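Local atomic coordinates of D-alanine--D-alanine ligase (Coxiella burnetii, PDB entry 3TQT), a protein that catalyses the ATP-dependent joining of two D-alanine molecules into D-alanyl-D-alanine, a building block of peptidoglycan in the bacterial cell wall. Residues His6-Cys11 and Lys85-Leu90; Val41-Ile44 and Trp50-Ile53; Ser243-Ile248 and Ser278-Ile283; Glu229-Val234 and Ile326-Lys331. All coordinates share one frame; numbering follows the deposited sequence.

Contact 1. Residues His6-Cys11 and Lys85-Leu90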
loop_
_atom_site.group_PDB
_atom_site.type_symbol
_atom_site.label_atom_id
_atom_site.label_comp_id
_atom_site.label_asym_id
_atom_site.label_seq_id
_atom_site.Cartn_x
_atom_site.Cartn_y
_atom_site.Cartn_z
ATOM N N HIS A 6 3.341 3.956 26.025
ATOM C CA HIS A 6 3.999 2.708 25.637
ATOM C C HIS A 6 4.357 2.753 24.164
ATOM O O HIS A 6 3.485 2.903 23.317
ATOM C CB HIS A 6 3.082 1.512 25.874
ATOM C CG HIS A 6 2.916 1.155 27.316
ATOM N ND1 HIS A 6 3.763 0.284 27.966
ATOM C CD2 HIS A 6 1.997 1.545 28.230
ATOM C CE1 HIS A 6 3.375 0.153 29.222
ATOM N NE2 HIS A 6 2.309 0.911 29.408
ATOM N N ILE A 7 5.644 2.612 23.870
ATOM C CA ILE A 7 6.116 2.638 22.510
ATOM C C ILE A 7 6.661 1.251 22.190
ATOM O O ILE A 7 7.466 0.713 22.952
ATOM C CB ILE A 7 7.251 3.671 22.361
ATOM C CG1 ILE A 7 6.795 5.027 22.901
ATOM C CG2 ILE A 7 7.718 3.763 20.916
ATOM C CD1 ILE A 7 5.638 5.640 22.124
ATOM N N SER A 8 6.210 0.683 21.075
ATOM C CA SER A 8 6.758 -0.575 20.570
ATOM C C SER A 8 7.626 -0.318 19.342
ATOM O O SER A 8 7.174 0.263 18.356
ATOM C CB SER A 8 5.633 -1.534 20.195
ATOM O OG SER A 8 5.071 -2.113 21.358
ATOM N N VAL A 9 8.878 -0.741 19.400
ATOM C CA VAL A 9 9.753 -0.586 18.247
ATOM C C VAL A 9 9.857 -1.927 17.536
ATOM O O VAL A 9 10.219 -2.926 18.153
ATOM C CB VAL A 9 11.133 -0.070 18.669
ATOM C CG1 VAL A 9 12.038 0.153 17.435
ATOM C CG2 VAL A 9 10.975 1.215 19.473
ATOM N N LEU A 10 9.497 -1.957 16.253
ATOM C CA LEU A 10 9.538 -3.199 15.479
ATOM C C LEU A 10 10.818 -3.262 14.683
ATOM O O LEU A 10 11.161 -2.313 13.977
ATOM C CB LEU A 10 8.360 -3.290 14.509
ATOM C CG LEU A 10 6.990 -3.722 15.036
ATOM C CD1 LEU A 10 6.718 -3.189 16.433
ATOM C CD2 LEU A 10 5.892 -3.301 14.054
ATOM N N CYS A 11 11.521 -4.387 14.776
ATOM C CA CYS A 11 12.775 -4.533 14.048
ATOM C C CYS A 11 13.014 -5.961 13.596
ATOM O O CYS A 11 12.312 -6.881 14.016
ATOM C CB CYS A 11 13.956 -4.064 14.891
ATOM S SG CYS A 11 14.327 -5.131 16.305
ATOM N N LYS A 85 -3.965 -3.069 23.921
ATOM C CA LYS A 85 -2.948 -4.087 24.158
ATOM C C LYS A 85 -2.924 -5.076 22.999
ATOM O O LYS A 85 -3.508 -6.149 23.074
ATOM C CB LYS A 85 -3.220 -4.824 25.466
ATOM C CG LYS A 85 -3.277 -3.923 26.689
ATOM C CD LYS A 85 -3.133 -4.746 27.966
ATOM C CE LYS A 85 -3.195 -3.872 29.208
ATOM N NZ LYS A 85 -4.250 -4.334 30.156
ATOM N N PRO A 86 -2.231 -4.707 21.918
ATOM C CA PRO A 86 -2.252 -5.471 20.672
ATOM C C PRO A 86 -1.386 -6.724 20.700
ATOM O O PRO A 86 -1.614 -7.607 19.878
ATOM C CB PRO A 86 -1.696 -4.476 19.659
ATOM C CG PRO A 86 -0.785 -3.610 20.457
ATOM C CD PRO A 86 -1.446 -3.466 21.795
ATOM N N TRP A 87 -0.414 -6.794 21.611
ATOM C CA TRP A 87 0.524 -7.909 21.642
ATOM C C TRP A 87 0.102 -8.897 22.701
ATOM O O TRP A 87 -0.205 -8.511 23.837
ATOM C CB TRP A 87 1.937 -7.433 21.978
ATOM C CG TRP A 87 2.363 -6.186 21.294
ATOM C CD1 TRP A 87 2.984 -5.114 21.867
ATOM C CD2 TRP A 87 2.210 -5.870 19.903
ATOM N NE1 TRP A 87 3.243 -4.152 20.909
ATOM C CE2 TRP A 87 2.769 -4.590 19.700
ATOM C CE3 TRP A 87 1.646 -6.539 18.810
ATOM C CZ2 TRP A 87 2.781 -3.970 18.457
ATOM C CZ3 TRP A 87 1.679 -5.928 17.566
ATOM C CH2 TRP A 87 2.236 -4.656 17.402
ATOM N N GLN A 88 0.105 -10.172 22.346
ATOM C CA GLN A 88 -0.345 -11.198 23.279
ATOM C C GLN A 88 0.690 -12.286 23.376
ATOM O O GLN A 88 1.097 -12.839 22.368
ATOM C CB GLN A 88 -1.664 -11.804 22.812
ATOM C CG GLN A 88 -2.216 -12.857 23.754
ATOM C CD GLN A 88 -3.616 -13.273 23.379
ATOM O OE1 GLN A 88 -4.455 -12.435 23.041
ATOM N NE2 GLN A 88 -3.877 -14.573 23.418
ATOM N N SER A 89 1.111 -12.604 24.593
ATOM C CA SER A 89 2.128 -13.628 24.790
ATOM C C SER A 89 1.582 -15.004 24.418
ATOM O O SER A 89 0.399 -15.277 24.608
ATOM C CB SER A 89 2.606 -13.625 26.243
ATOM O OG SER A 89 1.515 -13.777 27.131
ATOM N N LEU A 90 2.449 -15.866 23.895
ATOM C CA LEU A 90 2.046 -17.202 23.450
ATOM C C LEU A 90 2.126 -18.281 24.539
ATOM O O LEU A 90 2.996 -18.246 25.408
ATOM C CB LEU A 90 2.859 -17.622 22.222
ATOM C CG LEU A 90 2.421 -16.920 20.939
ATOM C CD1 LEU A 90 3.264 -17.365 19.761
ATOM C CD2 LEU A 90 0.953 -17.211 20.677
#
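S8 and W87 meet through a single polar bond, the indole NE1 of W87 donating to OG of S8 at 2.8 Å with an N-H...O angle of 158°. Both residues belong to the mixed sheet of the N-terminal, Rossmann-like domain, but strands 74-78, 50-53 and 37-44 lie between strands 5-12 and 87-89 in the order of the sheet. Even so, the CA atoms of S8 and W87 are only 9.7 Å apart, because the sheet curls and the two side chains point toward each other across its concave side. The hydroxyl arrives at the pyrrole edge of the indole, only 14° out of the ring plane, where the N-H points. Beside it L10 makes a looser apolar contact, its CD1 lying 4.5 Å from CZ2 of W87 and approaching the ring obliquely.

Further out, several groups position this pair. S8 is fixed through its backbone, which is hydrogen-bonded to C101 of strand 101-104, and its side chain packs on A99. L10 leans on I42 and V102, and V102, like L10, touches W87, so that apolar side chains flank the buried N-H...O bond. The indole is steadied from its own segment as well: the preceding proline lies against one face of it, with CG of P86 over the ring centre, 3.7 Å above the plane of W87.

Contact 2. Residues Val41-Ile44 and Trp50-Ile53; sequences VIFI and WYLI
V41 and I53 are joined by a reciprocal pair of backbone hydrogen bonds, V41 N to I53 O at 2.8 Å and I53 N to V41 O at 2.7 Å, both almost straight. F43 and Y51 form the second such pair, but their bonds are more bent, with N-H...O angles of 154° from F43 N to Y51 O and 146° from Y51 N to F43 O. The non-hydrogen-bonded pairs, I42 with L52 and I44 with W50, alternate with them and bring CA-H groups close to carbonyls, as where CA of I42 lies 3.2 Å from O of Y51.

Together these make an antiparallel beta hairpin at the heart of the N-terminal domain's sheet, between strands 5-12 and 74-78.

The apolar contacts divide between the two faces. On one, I44 lies alongside W50 and sets CG1 over the five-membered ring, 3.8 Å from its centroid, a CH-pi contact. CG2 of I42 reaches CE3 of W50 at 3.4 Å, while CD1 of I42 turns to CD1 of L52. W50 also stacks on F80 of the second subunit. On the other face the side chains of F43 and Y51 lie side by side, pointing the same way, CD2 to CD2 at 4.0 Å, and both rest on V68 of helix 64-70.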
loop_
_atom_site.group_PDB
_atom_site.type_symbol
_atom_site.label_atom_id
_atom_site.label_comp_id
_atom_site.label_asym_id
_atom_site.label_seq_id
_atom_site.Cartn_x
_atom_site.Cartn_y
_atom_site.Cartn_z
ATOM N N VAL A 41 10.366 -3.739 22.604
ATOM C CA VAL A 41 10.920 -4.026 21.288
ATOM C C VAL A 41 10.267 -5.279 20.756
ATOM O O VAL A 41 10.190 -6.290 21.452
ATOM C CB VAL A 41 12.441 -4.226 21.340
ATOM C CG1 VAL A 41 12.992 -4.474 19.930
ATOM C CG2 VAL A 41 13.087 -3.009 21.970
ATOM N N ILE A 42 9.759 -5.200 19.535
ATOM C CA ILE A 42 9.195 -6.374 18.907
ATOM C C ILE A 42 10.215 -6.843 17.892
ATOM O O ILE A 42 10.560 -6.105 16.977
ATOM C CB ILE A 42 7.872 -6.064 18.182
ATOM C CG1 ILE A 42 6.838 -5.494 19.156
ATOM C CG2 ILE A 42 7.345 -7.314 17.491
ATOM C CD1 ILE A 42 6.393 -6.465 20.189
ATOM N N PHE A 43 10.707 -8.057 18.070
ATOM C CA PHE A 43 11.664 -8.630 17.139
ATOM C C PHE A 43 10.976 -9.629 16.225
ATOM O O PHE A 43 10.307 -10.539 16.694
ATOM C CB PHE A 43 12.794 -9.325 17.909
ATOM C CG PHE A 43 13.816 -9.981 17.026
ATOM C CD1 PHE A 43 14.524 -9.238 16.097
ATOM C CD2 PHE A 43 14.074 -11.344 17.131
ATOM C CE1 PHE A 43 15.476 -9.831 15.293
ATOM C CE2 PHE A 43 15.022 -11.947 16.326
ATOM C CZ PHE A 43 15.727 -11.190 15.405
ATOM N N ILE A 44 11.144 -9.447 14.918
ATOM C CA ILE A 44 10.640 -10.395 13.944
ATOM C C ILE A 44 11.846 -11.126 13.406
ATOM O O ILE A 44 12.729 -10.505 12.820
ATOM C CB ILE A 44 9.942 -9.675 12.781
ATOM C CG1 ILE A 44 8.833 -8.761 13.323
ATOM C CG2 ILE A 44 9.421 -10.684 11.756
ATOM C CD1 ILE A 44 8.089 -7.989 12.254
ATOM N N TRP A 50 7.390 -13.518 15.752
ATOM C CA TRP A 50 7.462 -12.291 16.537
ATOM C C TRP A 50 7.772 -12.555 17.996
ATOM O O TRP A 50 7.229 -13.475 18.610
ATOM C CB TRP A 50 6.136 -11.530 16.477
ATOM C CG TRP A 50 5.823 -10.913 15.165
ATOM C CD1 TRP A 50 6.074 -11.426 13.933
ATOM C CD2 TRP A 50 5.186 -9.643 14.955
ATOM N NE1 TRP A 50 5.624 -10.559 12.962
ATOM C CE2 TRP A 50 5.081 -9.459 13.565
ATOM C CE3 TRP A 50 4.698 -8.652 15.812
ATOM C CZ2 TRP A 50 4.509 -8.308 13.002
ATOM C CZ3 TRP A 50 4.127 -7.516 15.257
ATOM C CH2 TRP A 50 4.039 -7.353 13.865
ATOM N N TYR A 51 8.625 -11.709 18.556
ATOM C CA TYR A 51 8.994 -11.808 19.951
ATOM C C TYR A 51 8.919 -10.424 20.561
ATOM O O TYR A 51 9.200 -9.431 19.903
ATOM C CB TYR A 51 10.403 -12.360 20.104
ATOM C CG TYR A 51 10.636 -13.709 19.446
ATOM C CD1 TYR A 51 10.449 -14.889 20.153
ATOM C CD2 TYR A 51 11.050 -13.798 18.124
ATOM C CE1 TYR A 51 10.665 -16.118 19.569
ATOM C CE2 TYR A 51 11.279 -15.033 17.529
ATOM C CZ TYR A 51 11.083 -16.185 18.259
ATOM O OH TYR A 51 11.290 -17.412 17.679
ATOM N N LEU A 52 8.526 -10.353 21.824
ATOM C CA LEU A 52 8.525 -9.079 22.506
ATOM C C LEU A 52 9.598 -9.028 23.576
ATOM O O LEU A 52 9.719 -9.940 24.390
ATOM C CB LEU A 52 7.161 -8.806 23.131
ATOM C CG LEU A 52 6.969 -7.424 23.747
ATOM C CD1 LEU A 52 5.503 -7.000 23.572
ATOM C CD2 LEU A 52 7.354 -7.413 25.202
ATOM N N ILE A 53 10.365 -7.947 23.575
ATOM C CA ILE A 53 11.366 -7.695 24.603
ATOM C C ILE A 53 10.918 -6.478 25.403
ATOM O O ILE A 53 10.850 -5.377 24.870
ATOM C CB ILE A 53 12.727 -7.412 23.941
ATOM C CG1 ILE A 53 13.152 -8.616 23.102
ATOM C CG2 ILE A 53 13.779 -7.063 24.975
ATOM C CD1 ILE A 53 14.130 -8.276 21.971
#

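Contact 3. Residues Ser243-Ile248 and Ser278-Ile283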
loop_
_atom_site.group_PDB
_atom_site.type_symbol
_atom_site.label_atom_id
_atom_site.label_comp_id
_atom_site.label_asym_id
_atom_site.label_seq_id
_atom_site.Cartn_x
_atom_site.Cartn_y
_atom_site.Cartn_z
ATOM N N SER A 243 15.277 19.066 6.368
ATOM C CA SER A 243 16.575 19.265 7.004
ATOM C C SER A 243 17.508 19.985 6.050
ATOM O O SER A 243 17.191 20.180 4.883
ATOM C CB SER A 243 17.202 17.912 7.351
ATOM O OG SER A 243 17.578 17.226 6.155
ATOM N N LEU A 244 18.669 20.380 6.552
ATOM C CA LEU A 244 19.751 20.757 5.668
ATOM C C LEU A 244 20.121 19.523 4.859
ATOM O O LEU A 244 20.088 18.399 5.373
ATOM C CB LEU A 244 20.952 21.258 6.465
ATOM C CG LEU A 244 20.652 22.563 7.206
ATOM C CD1 LEU A 244 21.822 22.990 8.067
ATOM C CD2 LEU A 244 20.269 23.658 6.218
ATOM N N PRO A 245 20.466 19.724 3.586
ATOM C CA PRO A 245 20.837 18.621 2.697
ATOM C C PRO A 245 22.103 17.940 3.193
ATOM O O PRO A 245 22.944 18.591 3.809
ATOM C CB PRO A 245 21.142 19.326 1.369
ATOM C CG PRO A 245 20.509 20.681 1.481
ATOM C CD PRO A 245 20.589 21.035 2.929
ATOM N N GLY A 246 22.221 16.641 2.949
ATOM C CA GLY A 246 23.453 15.930 3.227
ATOM C C GLY A 246 23.928 15.309 1.932
ATOM O O GLY A 246 23.227 15.366 0.916
ATOM N N GLU A 247 25.113 14.715 1.961
ATOM C CA GLU A 247 25.648 14.069 0.778
ATOM C C GLU A 247 26.168 12.688 1.104
ATOM O O GLU A 247 26.681 12.434 2.193
ATOM C CB GLU A 247 26.746 14.909 0.133
ATOM C CG GLU A 247 27.466 14.191 -1.015
ATOM C CD GLU A 247 28.451 15.086 -1.745
ATOM O OE1 GLU A 247 28.966 16.038 -1.128
ATOM O OE2 GLU A 247 28.701 14.840 -2.943
ATOM N N ILE A 248 26.028 11.787 0.145
ATOM C CA ILE A 248 26.603 10.474 0.287
ATOM C C ILE A 248 27.483 10.256 -0.922
ATOM O O ILE A 248 27.145 10.679 -2.029
ATOM C CB ILE A 248 25.524 9.377 0.367
ATOM C CG1 ILE A 248 26.148 8.039 0.778
ATOM C CG2 ILE A 248 24.785 9.244 -0.955
ATOM C CD1 ILE A 248 25.151 6.893 0.885
ATOM N N SER A 278 20.720 28.760 -3.624
ATOM C CA SER A 278 19.665 28.358 -4.549
ATOM C C SER A 278 19.426 26.848 -4.577
ATOM O O SER A 278 18.286 26.389 -4.484
ATOM C CB SER A 278 19.980 28.840 -5.966
ATOM O OG SER A 278 19.097 28.234 -6.898
ATOM N N VAL A 279 20.496 26.079 -4.735
ATOM C CA VAL A 279 20.359 24.636 -4.841
ATOM C C VAL A 279 19.861 24.053 -3.527
ATOM O O VAL A 279 18.972 23.204 -3.519
ATOM C CB VAL A 279 21.669 23.965 -5.298
ATOM C CG1 VAL A 279 21.586 22.459 -5.129
ATOM C CG2 VAL A 279 21.943 24.315 -6.747
ATOM N N THR A 280 20.417 24.525 -2.413
ATOM C CA THR A 280 19.963 24.090 -1.098
ATOM C C THR A 280 18.462 24.287 -0.966
ATOM O O THR A 280 17.736 23.376 -0.564
ATOM C CB THR A 280 20.654 24.873 0.029
ATOM O OG1 THR A 280 22.059 24.602 0.012
ATOM C CG2 THR A 280 20.088 24.465 1.379
ATOM N N LYS A 281 18.002 25.488 -1.307
ATOM C CA LYS A 281 16.587 25.818 -1.233
ATOM C C LYS A 281 15.742 24.908 -2.116
ATOM O O LYS A 281 14.642 24.516 -1.736
ATOM C CB LYS A 281 16.350 27.281 -1.620
ATOM C CG LYS A 281 16.914 28.293 -0.628
ATOM C CD LYS A 281 16.349 28.085 0.770
ATOM C CE LYS A 281 16.825 29.176 1.723
ATOM N NZ LYS A 281 16.214 29.051 3.082
ATOM N N GLN A 282 16.251 24.580 -3.300
ATOM C CA GLN A 282 15.510 23.723 -4.220
ATOM C C GLN A 282 15.387 22.325 -3.644
ATOM O O GLN A 282 14.302 21.749 -3.600
ATOM C CB GLN A 282 16.202 23.644 -5.570
ATOM C CG GLN A 282 15.994 24.838 -6.456
ATOM C CD GLN A 282 16.733 24.672 -7.764
ATOM O OE1 GLN A 282 16.432 23.772 -8.550
ATOM N NE2 GLN A 282 17.728 25.519 -7.991
ATOM N N ILE A 283 16.516 21.779 -3.211
ATOM C CA ILE A 283 16.524 20.467 -2.586
ATOM C C ILE A 283 15.480 20.404 -1.469
ATOM O O ILE A 283 14.670 19.484 -1.401
ATOM C CB ILE A 283 17.921 20.141 -2.048
ATOM C CG1 ILE A 283 18.890 19.964 -3.229
ATOM C CG2 ILE A 283 17.866 18.891 -1.172
ATOM C CD1 ILE A 283 20.336 19.844 -2.836
#
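P245 presses its ring against T280 and I283, two residues one turn apart on helix 277-293, and carries the largest share of the surface buried here. The contact is wholly apolar. The leading edge of the pyrrolidine, CG and CD, meets the methyl of T280, with CD of P245 3.8 Å from CG2 of T280, and the two side chains cross at about a right angle.

T280 can offer carbon to the proline because its chi1 of -64° sets OG1 beside the backbone N and leaves CG2 opposite it. The same rotation folds the hydroxyl back along the helix, where OG1 of T280 is hydrogen-bonded to the carbonyl O of S276. The polar half of the threonine is thus satisfied away from the ring.

In the ATP-grasp fold of this ligase, helix 277-293 backs the five-stranded antiparallel sheet, and P245 immediately precedes G246 of strand 241-249. On either side of the proline the backbone is bonded to strand 228-236, S243 to A233 and G246 to E231. Just before it, OG of S243 donates to O of L244 at 2.9 Å, approaching from well above the carbonyl plane, and is also bonded to N of A233.

I283 completes the proline's seat, its branch methyl CG2 lying 4.2 Å from CG of P245. The side chain of I283 also touches I230 of strand 228-236, V312 of strand 312-318 and L275. I230 falls within the predicted ATP-binding region, and about 9 Å separate the side chain of I283 from that of D303, a predicted magnesium ligand.

Contact 4. Residues Glu229-Val234 and Ile326-Lys331; sequences EIECAV and ISMYPK
E231 is the first residue of strand 228-236 within this segment to meet the 326-331 segment; E229 to E231 all fall within the predicted ATP-binding region. The backbone of E229 is hydrogen-bonded to I248, and the side chain of I230 points away and touches V306 and E247. E231 leaves the strand toward M328, with its chain extended beyond CG, and crosses the methionine at about a right angle. Its OE1 rests against the base of that side chain, 3.2 Å from CB and 3.3 Å from CG of M328. M328 bends at both chi2 and chi3, which curls its end back so that CE is 4.0 Å from the same OE1 of E231. The carboxylate also has a long, weak ion pair with R301, and the side chain of E231 lies about 3 Å from that of D303, a predicted magnesium ligand.

The alternation of the strand puts C232 on the far face, against A287 of helix 277-293. Within the ATP-grasp domain the central sheet is therefore sandwiched here, with helix 277-293 on one face and the start of helix 328-335 on the other.

A233 returns to the near face, where its CB methyl lies 3.4 Å from both CD1 and CE1 of Y329, oblique to the ring. V234 turns its side chain away to A287 and F291 and contributes its carbonyl instead: OH of Y329 donates to O of V234 at 2.7 Å, from a position 52° out of the carbonyl plane. The tyrosine reaches this far along the strand because its CG lies opposite the backbone N (chi1 -172°), and W333 meets its ring edge-to-face.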
loop_
_atom_site.group_PDB
_atom_site.type_symbol
_atom_site.label_atom_id
_atom_site.label_comp_id
_atom_site.label_asym_id
_atom_site.label_seq_id
_atom_site.Cartn_x
_atom_site.Cartn_y
_atom_site.Cartn_z
ATOM N N GLU A 229 25.155 12.789 -5.080
ATOM C CA GLU A 229 23.996 12.180 -4.441
ATOM C C GLU A 229 23.714 12.934 -3.159
ATOM O O GLU A 229 24.438 12.796 -2.173
ATOM C CB GLU A 229 24.247 10.704 -4.159
ATOM C CG GLU A 229 24.646 9.931 -5.404
ATOM C CD GLU A 229 24.202 8.496 -5.347
ATOM O OE1 GLU A 229 23.118 8.232 -4.784
ATOM O OE2 GLU A 229 24.937 7.632 -5.860
ATOM N N ILE A 230 22.663 13.746 -3.202
ATOM C CA ILE A 230 22.307 14.635 -2.107
ATOM C C ILE A 230 21.052 14.083 -1.449
ATOM O O ILE A 230 20.166 13.548 -2.127
ATOM C CB ILE A 230 22.051 16.053 -2.630
ATOM C CG1 ILE A 230 23.293 16.574 -3.376
ATOM C CG2 ILE A 230 21.635 16.989 -1.490
ATOM C CD1 ILE A 230 24.550 16.590 -2.541
ATOM N N GLU A 231 20.990 14.167 -0.127
ATOM C CA GLU A 231 19.837 13.649 0.586
ATOM C C GLU A 231 19.245 14.740 1.451
ATOM O O GLU A 231 19.926 15.694 1.817
ATOM C CB GLU A 231 20.235 12.454 1.440
ATOM C CG GLU A 231 20.926 11.362 0.655
ATOM C CD GLU A 231 21.228 10.161 1.515
ATOM O OE1 GLU A 231 21.207 10.311 2.754
ATOM O OE2 GLU A 231 21.461 9.073 0.955
ATOM N N CYS A 232 17.964 14.600 1.758
ATOM C CA CYS A 232 17.277 15.577 2.579
ATOM C C CYS A 232 16.247 14.853 3.429
ATOM O O CYS A 232 15.456 14.056 2.923
ATOM C CB CYS A 232 16.613 16.632 1.694
ATOM S SG CYS A 232 15.799 17.959 2.598
ATOM N N ALA A 233 16.283 15.115 4.728
ATOM C CA ALA A 233 15.373 14.473 5.658
ATOM C C ALA A 233 14.143 15.347 5.790
ATOM O O ALA A 233 14.251 16.542 6.044
ATOM C CB ALA A 233 16.035 14.291 7.005
ATOM N N VAL A 234 12.977 14.743 5.595
ATOM C CA VAL A 234 11.707 15.446 5.742
ATOM C C VAL A 234 10.964 14.920 6.967
ATOM O O VAL A 234 10.970 13.718 7.259
ATOM C CB VAL A 234 10.837 15.287 4.484
ATOM C CG1 VAL A 234 9.489 15.998 4.656
ATOM C CG2 VAL A 234 11.571 15.832 3.266
ATOM N N ILE A 326 24.648 6.765 13.139
ATOM C CA ILE A 326 25.420 7.397 12.074
ATOM C C ILE A 326 24.624 7.502 10.775
ATOM O O ILE A 326 25.158 7.920 9.743
ATOM C CB ILE A 326 26.701 6.613 11.772
ATOM C CG1 ILE A 326 26.355 5.247 11.167
ATOM C CG2 ILE A 326 27.549 6.476 13.020
ATOM C CD1 ILE A 326 27.561 4.485 10.652
ATOM N N SER A 327 23.350 7.122 10.825
ATOM C CA SER A 327 22.510 7.134 9.635
ATOM C C SER A 327 22.144 8.552 9.226
ATOM O O SER A 327 21.938 9.422 10.080
ATOM C CB SER A 327 21.244 6.315 9.864
ATOM O OG SER A 327 21.549 4.938 9.895
ATOM N N MET A 328 22.042 8.771 7.916
ATOM C CA MET A 328 21.824 10.112 7.386
ATOM C C MET A 328 20.547 10.779 7.881
ATOM O O MET A 328 20.545 11.975 8.157
ATOM C CB MET A 328 21.884 10.118 5.852
ATOM C CG MET A 328 23.346 10.077 5.313
ATOM S SD MET A 328 24.277 11.536 5.810
ATOM C CE MET A 328 23.596 12.787 4.739
ATOM N N TYR A 329 19.456 10.030 7.986
ATOM C CA TYR A 329 18.215 10.676 8.404
ATOM C C TYR A 329 18.351 11.386 9.768
ATOM O O TYR A 329 18.169 12.592 9.852
ATOM C CB TYR A 329 17.010 9.730 8.372
ATOM C CG TYR A 329 15.727 10.495 8.623
ATOM C CD1 TYR A 329 15.007 11.051 7.567
ATOM C CD2 TYR A 329 15.275 10.710 9.912
ATOM C CE1 TYR A 329 13.848 11.783 7.796
ATOM C CE2 TYR A 329 14.123 11.435 10.149
ATOM C CZ TYR A 329 13.416 11.967 9.097
ATOM O OH TYR A 329 12.276 12.697 9.351
ATOM N N PRO A 330 18.685 10.649 10.834
ATOM C CA PRO A 330 18.888 11.378 12.089
ATOM C C PRO A 330 20.065 12.354 12.044
ATOM O O PRO A 330 19.934 13.418 12.639
ATOM C CB PRO A 330 19.150 10.269 13.111
ATOM C CG PRO A 330 19.538 9.065 12.305
ATOM C CD PRO A 330 18.756 9.192 11.028
ATOM N N LYS A 331 21.170 12.013 11.376
ATOM C CA LYS A 331 22.322 12.916 11.330
ATOM C C LYS A 331 21.982 14.251 10.665
ATOM O O LYS A 331 22.399 15.302 11.129
ATOM C CB LYS A 331 23.508 12.275 10.612
ATOM C CG LYS A 331 24.316 11.330 11.463
ATOM C CD LYS A 331 25.497 10.776 10.665
ATOM C CE LYS A 331 26.313 11.895 10.026
ATOM N NZ LYS A 331 27.464 11.384 9.224
#

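In the fold
Contacts 1 and 2 belong to one sheet of the N-terminal domain, their centres 7 Å apart. They join where V9 O lies 2.7 Å from I42 N and C11 N 3.0 Å from I42 O, probable hydrogen bonds between neighbouring strands. Contacts 3 and 4, centres 10 Å apart, share the ATP-grasp sheet in the same way: S243 N is 2.7 Å from A233 O, a probable hydrogen bond, and G246 O packs on I230 CG2 at 3.3 Å. Contact 4 includes residues of the predicted ATP-binding region and adjoins the predicted magnesium ligand D303, whereas contacts 1 and 2 lie away from the annotated sites. The two groups do not touch; the centres of contacts 1 and 4 are about 28 Å apart.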